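Local coordinates for amino acid ABC superfamily ATP binding cassette transporter, binding protein (Streptococcus pneumoniae, PDB 4H5G) that probably delivers amino acids to an ABC transporter as its extracellular substrate-binding protein, and holds L-arginine in the cleft between its lobes, at residues Glu87-Val91 against Phe92-Ile96. Numbering follows the deposited sequence.
Sequences ERKEV and FDFSI. With ARG (arginine), chain L.
The carboxylate-binding corner of the arginine pocket is built on a tight helix-to-strand turn, where Arg-88 of helix 86-89 touches both Phe-92 and Phe-94 of strand 92-94. The turn closes through a nearly straight backbone bond, Phe-92 N to Arg-88 O at 2.9 Å (165° at the hydrogen). That carbonyl also accepts from Val-91 N, so two backbone donors grip the one oxygen and pin the turn. The Phe-94 side chain points back toward the helical residues: its ring brings an edge to Arg-88, CE1 lying 3.8 Å from CB, while the aliphatic part of Lys-89 crosses it at about a right angle, CG 3.7 Å from CD1. Lysine suits this exposed place because its methylenes can pack on the ring while the ammonium extends beyond. Val-91 and Phe-92 lie side by side; with Val-91 CG1 anti to the backbone N (chi1 -180°), this methyl sits over one ring face, 3.8 Å from the centroid, a CH-pi contact. Phenylalanine suits this buried position, its flat ring packing against both Val-91 and Leu-67 and Leu-70 of helix 66-71.

Beyond the packed CB, the Arg-88 chain runs extended from CG to NE and presents its guanidinium edge-on to the ligand carboxylate. NH1 donates to ARG O at 2.8 Å, and NH2 to ARG OXT at 3.0 Å. Two N-H donors matched to two oxygens help fix the carboxylate's orientation, and the positive charge probably offsets its negative one. Ser-83 O takes a further bond from NH1. Such a bidentate arginine-carboxylate pair is characteristic of amino-acid-binding proteins with the type II periplasmic binding protein fold.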
loop_
_atom_site.group_PDB
_atom_site.type_symbol
_atom_site.label_atom_id
_atom_site.label_comp_id
_atom_site.label_asym_id
_atom_site.label_seq_id
_atom_site.Cartn_x
_atom_site.Cartn_y
_atom_site.Cartn_z
ATOM N N GLU A 87 3.684 5.056 15.559
ATOM C CA GLU A 87 3.486 3.772 16.235
ATOM C C GLU A 87 4.386 2.713 15.611
ATOM O O GLU A 87 5.082 1.958 16.301
ATOM C CB GLU A 87 2.016 3.334 16.142
ATOM C CG GLU A 87 1.026 4.209 16.918
ATOM C CD GLU A 87 0.986 5.657 16.438
ATOM O OE1 GLU A 87 1.085 5.881 15.210
ATOM O OE2 GLU A 87 0.876 6.569 17.289
ATOM N N ARG A 88 4.387 2.663 14.289
ATOM C CA ARG A 88 5.190 1.662 13.602
ATOM C C ARG A 88 6.675 1.937 13.759
ATOM O O ARG A 88 7.482 1.014 13.779
ATOM C CB ARG A 88 4.791 1.576 12.130
ATOM C CG ARG A 88 3.443 0.885 11.928
ATOM C CD ARG A 88 2.934 1.088 10.527
ATOM N NE ARG A 88 1.675 0.378 10.295
ATOM C CZ ARG A 88 0.961 0.494 9.184
ATOM N NH1 ARG A 88 1.376 1.310 8.229
ATOM N NH2 ARG A 88 -0.166 -0.192 9.038
ATOM N N LYS A 89 7.031 3.211 13.898
ATOM C CA LYS A 89 8.436 3.575 14.076
ATOM C C LYS A 89 9.003 3.128 15.419
ATOM O O LYS A 89 10.215 3.147 15.613
ATOM C CB LYS A 89 8.635 5.086 13.887
ATOM C CG LYS A 89 8.509 5.546 12.438
ATOM C CD LYS A 89 8.629 7.075 12.324
ATOM C CE LYS A 89 8.543 7.545 10.864
ATOM N NZ LYS A 89 8.657 9.042 10.763
ATOM N N GLU A 90 8.132 2.745 16.348
ATOM C CA GLU A 90 8.589 2.193 17.623
ATOM C C GLU A 90 9.188 0.799 17.438
ATOM O O GLU A 90 10.033 0.368 18.220
ATOM C CB GLU A 90 7.438 2.125 18.627
ATOM C CG GLU A 90 6.900 3.480 19.019
ATOM C CD GLU A 90 5.683 3.391 19.918
ATOM O OE1 GLU A 90 5.559 2.406 20.677
ATOM O OE2 GLU A 90 4.848 4.317 19.861
ATOM N N VAL A 91 8.743 0.104 16.398
ATOM C CA VAL A 91 9.106 -1.299 16.174
ATOM C C VAL A 91 10.045 -1.480 14.985
ATOM O O VAL A 91 10.938 -2.323 15.023
ATOM C CB VAL A 91 7.837 -2.161 15.937
ATOM C CG1 VAL A 91 8.209 -3.639 15.702
ATOM C CG2 VAL A 91 6.872 -2.018 17.098
ATOM N N PHE A 92 9.843 -0.680 13.940
ATOM C CA PHE A 92 10.639 -0.766 12.717
ATOM C C PHE A 92 11.378 0.528 12.423
ATOM O O PHE A 92 11.013 1.585 12.935
ATOM C CB PHE A 92 9.718 -1.065 11.527
ATOM C CG PHE A 92 8.915 -2.310 11.708
ATOM C CD1 PHE A 92 9.476 -3.542 11.429
ATOM C CD2 PHE A 92 7.623 -2.251 12.188
ATOM C CE1 PHE A 92 8.754 -4.700 11.614
ATOM C CE2 PHE A 92 6.894 -3.413 12.379
ATOM C CZ PHE A 92 7.470 -4.639 12.089
ATOM N N ASP A 93 12.416 0.439 11.602
ATOM C CA ASP A 93 12.972 1.645 11.006
ATOM C C ASP A 93 12.355 1.808 9.649
ATOM O O ASP A 93 11.871 0.843 9.061
ATOM C CB ASP A 93 14.485 1.557 10.889
ATOM C CG ASP A 93 15.188 1.878 12.196
ATOM O OD1 ASP A 93 14.565 2.454 13.118
ATOM O OD2 ASP A 93 16.386 1.571 12.291
ATOM N N PHE A 94 12.339 3.036 9.149
ATOM C CA PHE A 94 11.783 3.257 7.822
ATOM C C PHE A 94 12.770 4.023 6.978
ATOM O O PHE A 94 13.574 4.822 7.489
ATOM C CB PHE A 94 10.471 4.054 7.889
ATOM C CG PHE A 94 9.280 3.238 8.314
ATOM C CD1 PHE A 94 8.936 3.136 9.649
ATOM C CD2 PHE A 94 8.502 2.576 7.370
ATOM C CE1 PHE A 94 7.834 2.384 10.043
ATOM C CE2 PHE A 94 7.398 1.825 7.756
ATOM C CZ PHE A 94 7.063 1.735 9.094
ATOM N N SER A 95 12.684 3.780 5.679
ATOM C CA SER A 95 13.420 4.554 4.688
ATOM C C SER A 95 12.825 5.952 4.704
ATOM O O SER A 95 11.772 6.184 5.307
ATOM C CB SER A 95 13.216 3.943 3.299
ATOM O OG SER A 95 11.914 4.209 2.832
ATOM N N ILE A 96 13.499 6.887 4.039
ATOM C CA ILE A 96 12.869 8.162 3.713
ATOM C C ILE A 96 11.584 7.868 2.923
ATOM O O ILE A 96 11.461 6.822 2.291
ATOM C CB ILE A 96 13.822 9.067 2.904
ATOM C CG1 ILE A 96 14.180 8.419 1.563
ATOM C CG2 ILE A 96 15.062 9.418 3.750
ATOM C CD1 ILE A 96 15.106 9.279 0.681
HETATM N N ARG L . -1.151 2.819 3.741
HETATM C CA ARG L . -1.961 1.960 4.618
HETATM C C ARG L . -1.143 1.439 5.779
HETATM O O ARG L . 0.098 1.443 5.762
HETATM C CB ARG L . -2.565 0.785 3.836
HETATM C CG ARG L . -1.563 -0.014 3.006
HETATM C CD ARG L . -2.198 -1.292 2.438
HETATM N NE ARG L . -1.296 -1.975 1.499
HETATM C CZ ARG L . -1.596 -3.077 0.819
HETATM N NH1 ARG L . -0.707 -3.611 -0.017
HETATM N NH2 ARG L . -2.788 -3.643 0.976
HETATM O OXT ARG L . -1.716 1.001 6.780
#